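Local coordinates for protein type III Pentaketide Synthase (Neurospora crassa, PDB 3EUO) that probably catalyses acyl transfer as a type III polyketide synthase of the chalcone and stilbene synthase family, making pentaketide products, at residues 225-233 with 272-281; 355-363 with 371-379. One frame throughout, in Å; residues are numbered along the deposited sequence.

Contact 2 is the core of the pair: two neighbouring strands, 359-363 and 371-378, are zipped together by main-chain hydrogen bonds, with mostly buried, apolar side chains on both faces. Contact 1 lies nearer the surface and is only partly buried. It sets the end of helix 258-277 on strand 224-233 through side chains that meet both side chains and backbone of the strand, and its charged end reaches the second subunit. Both contacts reach the same mixed sheet, in which 224-233 lies next to 370-378; D225 N meets K377 O at 2.7 Å and D225 pairs with R379. The same helix also packs on the V361, M373 and M375 face of contact 2.

Contact 1 of 2, residues 225-233 with 272-281; sequences DLLGWENRV and DLLSSLQDQL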
loop_
_atom_site.group_PDB
_atom_site.type_symbol
_atom_site.label_atom_id
_atom_site.label_comp_id
_atom_site.label_asym_id
_atom_site.label_seq_id
_atom_site.Cartn_x
_atom_site.Cartn_y
_atom_site.Cartn_z
ATOM N N ASP A 225 -23.738 2.709 -10.278
ATOM C CA ASP A 225 -22.766 2.924 -11.350
ATOM C C ASP A 225 -21.777 3.998 -10.896
ATOM O O ASP A 225 -22.177 5.004 -10.309
ATOM C CB ASP A 225 -23.463 3.370 -12.633
ATOM C CG ASP A 225 -24.425 2.329 -13.169
ATOM O OD1 ASP A 225 -24.005 1.171 -13.372
ATOM O OD2 ASP A 225 -25.602 2.672 -13.390
ATOM N N LEU A 226 -20.487 3.778 -11.142
ATOM C CA LEU A 226 -19.470 4.760 -10.764
ATOM C C LEU A 226 -19.194 5.661 -11.968
ATOM O O LEU A 226 -18.704 5.196 -12.991
ATOM C CB LEU A 226 -18.192 4.066 -10.272
ATOM C CG LEU A 226 -16.971 4.925 -9.923
ATOM C CD1 LEU A 226 -17.296 6.031 -8.918
ATOM C CD2 LEU A 226 -15.836 4.037 -9.407
ATOM N N LEU A 227 -19.522 6.947 -11.841
ATOM C CA LEU A 227 -19.486 7.851 -12.995
ATOM C C LEU A 227 -18.237 8.709 -13.068
ATOM O O LEU A 227 -17.780 9.072 -14.152
ATOM C CB LEU A 227 -20.725 8.752 -13.016
ATOM C CG LEU A 227 -22.092 8.056 -13.062
ATOM C CD1 LEU A 227 -23.210 9.095 -13.084
ATOM C CD2 LEU A 227 -22.205 7.106 -14.245
ATOM N N GLY A 228 -17.697 9.059 -11.912
ATOM C CA GLY A 228 -16.541 9.929 -11.879
ATOM C C GLY A 228 -16.014 10.092 -10.479
ATOM O O GLY A 228 -16.625 9.631 -9.507
ATOM N N TRP A 229 -14.873 10.758 -10.383
ATOM C CA TRP A 229 -14.183 10.892 -9.113
ATOM C C TRP A 229 -13.251 12.078 -9.151
ATOM O O TRP A 229 -12.797 12.493 -10.228
ATOM C CB TRP A 229 -13.407 9.610 -8.775
ATOM C CG TRP A 229 -12.560 9.101 -9.903
ATOM C CD1 TRP A 229 -11.283 9.464 -10.192
ATOM C CD2 TRP A 229 -12.938 8.133 -10.890
ATOM N NE1 TRP A 229 -10.829 8.779 -11.297
ATOM C CE2 TRP A 229 -11.829 7.957 -11.748
ATOM C CE3 TRP A 229 -14.109 7.400 -11.135
ATOM C CZ2 TRP A 229 -11.855 7.080 -12.844
ATOM C CZ3 TRP A 229 -14.136 6.523 -12.225
ATOM C CH2 TRP A 229 -13.013 6.376 -13.064
ATOM N N GLU A 230 -12.995 12.633 -7.969
ATOM C CA GLU A 230 -12.014 13.691 -7.771
ATOM C C GLU A 230 -11.147 13.354 -6.572
ATOM O O GLU A 230 -11.634 12.815 -5.576
ATOM C CB GLU A 230 -12.696 15.045 -7.521
ATOM C CG GLU A 230 -13.420 15.630 -8.715
ATOM C CD GLU A 230 -12.512 15.998 -9.876
ATOM O OE1 GLU A 230 -11.414 16.544 -9.636
ATOM O OE2 GLU A 230 -12.908 15.738 -11.034
ATOM N N ASN A 231 -9.865 13.679 -6.674
ATOM C CA ASN A 231 -8.954 13.556 -5.555
ATOM C C ASN A 231 -8.057 14.788 -5.500
ATOM O O ASN A 231 -7.585 15.256 -6.529
ATOM C CB ASN A 231 -8.137 12.257 -5.648
ATOM C CG ASN A 231 -7.216 12.226 -6.849
ATOM O OD1 ASN A 231 -7.665 12.117 -7.987
ATOM N ND2 ASN A 231 -5.916 12.327 -6.600
ATOM N N ARG A 232 -7.855 15.323 -4.299
ATOM C CA ARG A 232 -7.025 16.518 -4.106
ATOM C C ARG A 232 -6.256 16.371 -2.811
ATOM O O ARG A 232 -6.729 15.717 -1.887
ATOM C CB ARG A 232 -7.896 17.775 -3.975
ATOM C CG ARG A 232 -8.596 18.248 -5.236
ATOM C CD ARG A 232 -7.942 19.517 -5.805
ATOM N NE ARG A 232 -8.523 19.894 -7.101
ATOM C CZ ARG A 232 -7.919 20.654 -8.021
ATOM N NH1 ARG A 232 -6.692 21.126 -7.821
ATOM N NH2 ARG A 232 -8.537 20.927 -9.165
ATOM N N VAL A 233 -5.093 17.012 -2.739
ATOM C CA VAL A 233 -4.370 17.169 -1.482
ATOM C C VAL A 233 -4.454 18.639 -1.057
ATOM O O VAL A 233 -4.162 19.533 -1.854
ATOM C CB VAL A 233 -2.896 16.731 -1.607
ATOM C CG1 VAL A 233 -2.131 17.035 -0.342
ATOM C CG2 VAL A 233 -2.822 15.246 -1.927
ATOM N N ASP A 272 -15.678 20.823 -9.122
ATOM C CA ASP A 272 -14.845 20.138 -10.111
ATOM C C ASP A 272 -15.407 18.774 -10.502
ATOM O O ASP A 272 -15.417 18.419 -11.685
ATOM C CB ASP A 272 -13.415 20.015 -9.594
ATOM C CG ASP A 272 -12.647 21.322 -9.701
ATOM O OD1 ASP A 272 -13.078 22.212 -10.470
ATOM O OD2 ASP A 272 -11.615 21.455 -9.020
ATOM N N LEU A 273 -15.881 18.026 -9.508
ATOM C CA LEU A 273 -16.546 16.745 -9.735
ATOM C C LEU A 273 -17.760 16.912 -10.641
ATOM O O LEU A 273 -17.913 16.199 -11.636
ATOM C CB LEU A 273 -16.979 16.121 -8.401
ATOM C CG LEU A 273 -17.775 14.811 -8.457
ATOM C CD1 LEU A 273 -16.882 13.661 -8.879
ATOM C CD2 LEU A 273 -18.434 14.512 -7.115
ATOM N N LEU A 274 -18.613 17.869 -10.290
ATOM C CA LEU A 274 -19.863 18.070 -11.007
ATOM C C LEU A 274 -19.631 18.573 -12.434
ATOM O O LEU A 274 -20.280 18.099 -13.364
ATOM C CB LEU A 274 -20.778 19.019 -10.229
ATOM C CG LEU A 274 -22.195 19.261 -10.751
ATOM C CD1 LEU A 274 -23.004 17.975 -10.774
ATOM C CD2 LEU A 274 -22.878 20.294 -9.886
ATOM N N SER A 275 -18.697 19.505 -12.612
ATOM C CA SER A 275 -18.443 20.069 -13.945
ATOM C C SER A 275 -17.865 19.043 -14.927
ATOM O O SER A 275 -18.135 19.112 -16.125
ATOM C CB SER A 275 -17.561 21.318 -13.875
ATOM O OG SER A 275 -16.244 21.007 -13.475
ATOM N N SER A 276 -17.099 18.081 -14.411
ATOM C CA SER A 276 -16.535 17.018 -15.241
ATOM C C SER A 276 -17.611 16.109 -15.837
ATOM O O SER A 276 -17.415 15.528 -16.905
ATOM C CB SER A 276 -15.500 16.190 -14.465
ATOM O OG SER A 276 -16.102 15.393 -13.455
ATOM N N LEU A 277 -18.751 15.996 -15.161
ATOM C CA LEU A 277 -19.805 15.097 -15.628
ATOM C C LEU A 277 -21.204 15.718 -15.690
ATOM O O LEU A 277 -22.196 14.998 -15.794
ATOM C CB LEU A 277 -19.809 13.800 -14.796
ATOM C CG LEU A 277 -19.660 13.906 -13.280
ATOM C CD1 LEU A 277 -20.883 14.575 -12.646
ATOM C CD2 LEU A 277 -19.408 12.539 -12.660
ATOM N N GLN A 278 -21.283 17.050 -15.655
ATOM C CA GLN A 278 -22.580 17.744 -15.635
ATOM C C GLN A 278 -23.459 17.444 -16.849
ATOM O O GLN A 278 -24.683 17.410 -16.733
ATOM C CB GLN A 278 -22.412 19.257 -15.453
ATOM C CG GLN A 278 -21.512 19.942 -16.475
ATOM C CD GLN A 278 -21.431 21.446 -16.262
ATOM O OE1 GLN A 278 -21.701 21.948 -15.168
ATOM N NE2 GLN A 278 -21.063 22.170 -17.305
ATOM N N ASP A 279 -22.826 17.220 -18.001
ATOM C CA ASP A 279 -23.538 16.887 -19.237
ATOM C C ASP A 279 -24.211 15.509 -19.176
ATOM O O ASP A 279 -25.176 15.251 -19.898
ATOM C CB ASP A 279 -22.596 16.974 -20.446
ATOM C CG ASP A 279 -22.096 18.397 -20.708
ATOM O OD1 ASP A 279 -22.709 19.369 -20.210
ATOM O OD2 ASP A 279 -21.079 18.543 -21.424
ATOM N N GLN A 280 -23.704 14.634 -18.311
ATOM C CA GLN A 280 -24.284 13.304 -18.115
ATOM C C GLN A 280 -25.485 13.333 -17.168
ATOM O O GLN A 280 -26.273 12.384 -17.128
ATOM C CB GLN A 280 -23.232 12.329 -17.568
ATOM C CG GLN A 280 -22.023 12.136 -18.464
ATOM C CD GLN A 280 -20.884 11.413 -17.768
ATOM O OE1 GLN A 280 -21.089 10.392 -17.100
ATOM N NE2 GLN A 280 -19.670 11.939 -17.924
ATOM N N LEU A 281 -25.619 14.419 -16.407
ATOM C CA LEU A 281 -26.657 14.518 -15.380
ATOM C C LEU A 281 -27.897 15.280 -15.853
ATOM O O LEU A 281 -27.774 16.284 -16.559
ATOM C CB LEU A 281 -26.102 15.169 -14.106
ATOM C CG LEU A 281 -24.851 14.579 -13.441
ATOM C CD1 LEU A 281 -24.669 15.183 -12.070
ATOM C CD2 LEU A 281 -24.900 13.053 -13.341
HETATM O O HOH W 1 -19.145 8.641 -16.398
#
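D272 sends OD2 to NH2 of R232 in a 3.1 Å salt bridge, but the N-H is poorly aimed (133°) and the hydrogen bond weak; the two side chains cross at about a right angle. R232 has its stronger partner in D131 of the second subunit, and E230 pairs with R132 of that subunit, which probably eases the like charges of E230 OE1 and D272 OD2, 5.0 Å apart. L273 backs onto the stem of E230, its CA 3.5 Å from E230 CG, while its CD1 reaches over the backbone of G228 and W229. S276 turns OG back to L273 O (2.7 Å) within the helix. In L277, CG stands between backbone N and carbonyl carbon (chi1 44°), which lets CD2 settle 3.9 Å from G228 N, where a beta carbon on the glycine would clash; the same methyl meets CB of L227. Farther along, a water donates to both Q280 OE1 and L227 O, and L281 CD2 faces L227 CD1. The axes of helix segment 272-277 and strand 225-233 approach to 8.1 Å at 145°: a helix roughly antiparallel to the strand on one sheet face, as in the layered alpha/beta thiolase-like fold.

Contact 2 of 2, residues 355-363 with 371-379; sequences KVKEYVVGC and VEMCMLKRR
Y359 lies alongside the aliphatic stem of K377, both pointing the same way, with ring atom CE1 3.6 Å from CG and OH 3.3 Å from CE. The lysine runs extended to CE and then bends (chi4 -82°), bringing NZ toward E358 OE2 in a long salt bridge of 3.8 Å. A water bridges the pair, accepting from K377 NZ and donating to E358 OE2 and R378 O. L227 and L281 also pack on Y359, and Y285 meets its ring edge-to-face. Without the ring, as with an alanine here, the K377 stem is likely to lose its flank and a gap to open beside L281 and Y285.

On the same face of the sheet, V361 divides its branches: CG1 turns to the sulfur of M373, while CG2 meets M375 CE at 4.0 Å. The extended M373 chain carries its CE on to C363 SG. On the reverse, V360 sits beside L376 under helix 334-342, and C374 SG leans over the glycine, 3.8 Å from G362 CA, where a beta carbon would collide.

The backbones are antiparallel, with V360-L376 and G362-C374 as hydrogen-bonded pairs; L376 N to V360 O is nearly straight (175°) and in the carbonyl plane. R378 N closes the series on E358 O at 2.6 Å, from 36° above the carbonyl plane. Farther out, V356 CG1 rests 3.3 Å from R378 NH1, over one face of a guanidinium that is salt-bridged to D348; water joins NH1 to K357 O. Main-chain groups are met partly inside this hairpin of the chalcone synthase-type C-terminal region, partly by flanking strands 292-295 and 224-233; from Y359 to C363 side chains meet through apolar and sulfur contacts, and charged and water-mediated cross-strand links lie at the C-terminal end.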
loop_
_atom_site.group_PDB
_atom_site.type_symbol
_atom_site.label_atom_id
_atom_site.label_comp_id
_atom_site.label_asym_id
_atom_site.label_seq_id
_atom_site.Cartn_x
_atom_site.Cartn_y
_atom_site.Cartn_z
ATOM N N LYS A 355 -37.781 12.041 -1.408
ATOM C CA LYS A 355 -37.142 11.748 -2.682
ATOM C C LYS A 355 -35.799 11.048 -2.512
ATOM O O LYS A 355 -34.790 11.674 -2.160
ATOM C CB LYS A 355 -37.030 13.003 -3.558
ATOM C CG LYS A 355 -38.292 13.266 -4.395
ATOM C CD LYS A 355 -38.693 12.008 -5.182
ATOM C CE LYS A 355 -40.132 12.054 -5.675
ATOM N NZ LYS A 355 -40.601 10.690 -6.064
ATOM N N VAL A 356 -35.816 9.735 -2.735
ATOM C CA VAL A 356 -34.595 8.939 -2.790
ATOM C C VAL A 356 -33.886 9.307 -4.084
ATOM O O VAL A 356 -34.447 9.152 -5.175
ATOM C CB VAL A 356 -34.891 7.426 -2.770
ATOM C CG1 VAL A 356 -33.602 6.618 -2.889
ATOM C CG2 VAL A 356 -35.639 7.046 -1.503
ATOM N N LYS A 357 -32.656 9.795 -3.956
ATOM C CA LYS A 357 -31.936 10.355 -5.094
ATOM C C LYS A 357 -31.276 9.295 -5.968
ATOM O O LYS A 357 -30.801 8.267 -5.478
ATOM C CB LYS A 357 -30.911 11.393 -4.627
ATOM C CG LYS A 357 -31.502 12.521 -3.776
ATOM C CD LYS A 357 -32.745 13.159 -4.420
ATOM C CE LYS A 357 -33.172 14.427 -3.683
ATOM N NZ LYS A 357 -33.526 14.182 -2.263
ATOM N N GLU A 358 -31.254 9.572 -7.267
ATOM C CA GLU A 358 -30.670 8.688 -8.267
ATOM C C GLU A 358 -29.153 8.853 -8.331
ATOM O O GLU A 358 -28.451 8.006 -8.892
ATOM C CB GLU A 358 -31.282 9.008 -9.629
ATOM C CG GLU A 358 -31.241 7.877 -10.624
ATOM C CD GLU A 358 -32.412 7.905 -11.598
ATOM O OE1 GLU A 358 -33.377 8.678 -11.383
ATOM O OE2 GLU A 358 -32.365 7.137 -12.577
ATOM N N TYR A 359 -28.660 9.952 -7.768
ATOM C CA TYR A 359 -27.237 10.271 -7.820
ATOM C C TYR A 359 -26.709 10.570 -6.431
ATOM O O TYR A 359 -27.334 11.299 -5.655
ATOM C CB TYR A 359 -26.965 11.432 -8.781
ATOM C CG TYR A 359 -27.302 11.104 -10.217
ATOM C CD1 TYR A 359 -26.337 10.576 -11.081
ATOM C CD2 TYR A 359 -28.591 11.310 -10.713
ATOM C CE1 TYR A 359 -26.652 10.256 -12.398
ATOM C CE2 TYR A 359 -28.912 10.988 -12.025
ATOM C CZ TYR A 359 -27.938 10.476 -12.861
ATOM O OH TYR A 359 -28.258 10.164 -14.159
ATOM N N VAL A 360 -25.544 10.003 -6.134
ATOM C CA VAL A 360 -24.983 10.013 -4.791
ATOM C C VAL A 360 -23.557 10.534 -4.851
ATOM O O VAL A 360 -22.742 10.066 -5.650
ATOM C CB VAL A 360 -24.995 8.584 -4.167
ATOM C CG1 VAL A 360 -24.536 8.609 -2.718
ATOM C CG2 VAL A 360 -26.383 7.960 -4.271
ATOM N N VAL A 361 -23.262 11.522 -4.015
ATOM C CA VAL A 361 -21.909 12.032 -3.913
ATOM C C VAL A 361 -21.234 11.334 -2.737
ATOM O O VAL A 361 -21.758 11.366 -1.622
ATOM C CB VAL A 361 -21.896 13.567 -3.725
ATOM C CG1 VAL A 361 -20.480 14.076 -3.553
ATOM C CG2 VAL A 361 -22.562 14.255 -4.915
ATOM N N GLY A 362 -20.089 10.697 -2.993
ATOM C CA GLY A 362 -19.299 10.081 -1.934
ATOM C C GLY A 362 -18.169 11.028 -1.573
ATOM O O GLY A 362 -17.597 11.660 -2.453
ATOM N N CYS A 363 -17.869 11.146 -0.282
ATOM C CA CYS A 363 -16.811 12.047 0.168
ATOM C C CYS A 363 -16.121 11.514 1.424
ATOM O O CYS A 363 -16.776 10.993 2.331
ATOM C CB CYS A 363 -17.378 13.446 0.412
ATOM S SG CYS A 363 -16.139 14.698 0.812
ATOM N N VAL A 371 -8.348 14.573 0.086
ATOM C CA VAL A 371 -9.789 14.633 -0.117
ATOM C C VAL A 371 -10.163 13.706 -1.270
ATOM O O VAL A 371 -9.528 13.742 -2.329
ATOM C CB VAL A 371 -10.250 16.066 -0.469
ATOM C CG1 VAL A 371 -11.770 16.112 -0.627
ATOM C CG2 VAL A 371 -9.778 17.071 0.580
ATOM N N GLU A 372 -11.193 12.888 -1.062
ATOM C CA GLU A 372 -11.700 11.981 -2.079
ATOM C C GLU A 372 -13.190 12.238 -2.273
ATOM O O GLU A 372 -13.932 12.329 -1.298
ATOM C CB GLU A 372 -11.507 10.519 -1.654
ATOM C CG GLU A 372 -10.054 10.081 -1.459
ATOM C CD GLU A 372 -9.293 9.812 -2.764
ATOM O OE1 GLU A 372 -9.911 9.667 -3.840
ATOM O OE2 GLU A 372 -8.055 9.727 -2.704
ATOM N N MET A 373 -13.612 12.379 -3.525
ATOM C CA MET A 373 -15.040 12.414 -3.852
ATOM C C MET A 373 -15.321 11.481 -5.015
ATOM O O MET A 373 -14.470 11.282 -5.880
ATOM C CB MET A 373 -15.516 13.826 -4.223
ATOM C CG MET A 373 -15.870 14.722 -3.066
ATOM S SD MET A 373 -16.869 16.186 -3.531
ATOM C CE MET A 373 -16.609 17.150 -2.055
ATOM N N CYS A 374 -16.527 10.921 -5.036
ATOM C CA CYS A 374 -16.985 10.148 -6.181
ATOM C C CYS A 374 -18.445 10.464 -6.476
ATOM O O CYS A 374 -19.195 10.896 -5.588
ATOM C CB CYS A 374 -16.787 8.647 -5.942
ATOM S SG CYS A 374 -17.793 7.942 -4.626
ATOM N N MET A 375 -18.833 10.275 -7.733
ATOM C CA MET A 375 -20.231 10.381 -8.117
ATOM C C MET A 375 -20.751 9.004 -8.500
ATOM O O MET A 375 -20.205 8.358 -9.399
ATOM C CB MET A 375 -20.406 11.349 -9.291
ATOM C CG MET A 375 -21.873 11.558 -9.701
ATOM S SD MET A 375 -22.894 12.454 -8.505
ATOM C CE MET A 375 -22.364 14.125 -8.876
ATOM N N LEU A 376 -21.807 8.572 -7.816
ATOM C CA LEU A 376 -22.463 7.303 -8.100
ATOM C C LEU A 376 -23.861 7.548 -8.637
ATOM O O LEU A 376 -24.528 8.509 -8.241
ATOM C CB LEU A 376 -22.553 6.436 -6.843
ATOM C CG LEU A 376 -21.246 6.143 -6.103
ATOM C CD1 LEU A 376 -21.524 5.542 -4.734
ATOM C CD2 LEU A 376 -20.363 5.219 -6.926
ATOM N N LYS A 377 -24.285 6.687 -9.552
ATOM C CA LYS A 377 -25.671 6.656 -9.989
ATOM C C LYS A 377 -26.296 5.435 -9.334
ATOM O O LYS A 377 -25.795 4.318 -9.466
ATOM C CB LYS A 377 -25.775 6.594 -11.522
ATOM C CG LYS A 377 -27.207 6.682 -12.062
ATOM C CD LYS A 377 -27.222 6.758 -13.585
ATOM C CE LYS A 377 -28.646 6.890 -14.130
ATOM N NZ LYS A 377 -29.328 5.570 -14.221
ATOM N N ARG A 378 -27.374 5.658 -8.598
ATOM C CA ARG A 378 -28.053 4.578 -7.922
ATOM C C ARG A 378 -29.106 3.965 -8.842
ATOM O O ARG A 378 -29.975 4.678 -9.355
ATOM C CB ARG A 378 -28.683 5.089 -6.629
ATOM C CG ARG A 378 -29.409 4.022 -5.837
ATOM C CD ARG A 378 -29.852 4.574 -4.514
ATOM N NE ARG A 378 -30.766 3.673 -3.821
ATOM C CZ ARG A 378 -31.241 3.894 -2.597
ATOM N NH1 ARG A 378 -30.895 4.991 -1.928
ATOM N NH2 ARG A 378 -32.069 3.017 -2.049
ATOM N N ARG A 379 -29.013 2.651 -9.051
ATOM C CA ARG A 379 -30.009 1.918 -9.842
ATOM C C ARG A 379 -31.324 1.808 -9.076
ATOM O O ARG A 379 -31.337 1.524 -7.873
ATOM C CB ARG A 379 -29.509 0.517 -10.206
ATOM C CG ARG A 379 -28.171 0.470 -10.950
ATOM C CD ARG A 379 -28.332 0.432 -12.464
ATOM N NE ARG A 379 -27.047 0.217 -13.130
ATOM C CZ ARG A 379 -26.657 -0.925 -13.695
ATOM N NH1 ARG A 379 -27.452 -1.993 -13.696
ATOM N NH2 ARG A 379 -25.459 -0.996 -14.267
HETATM O O HOH W 2 -29.856 7.428 -3.001
HETATM O O HOH W 3 -30.543 5.005 -11.896
#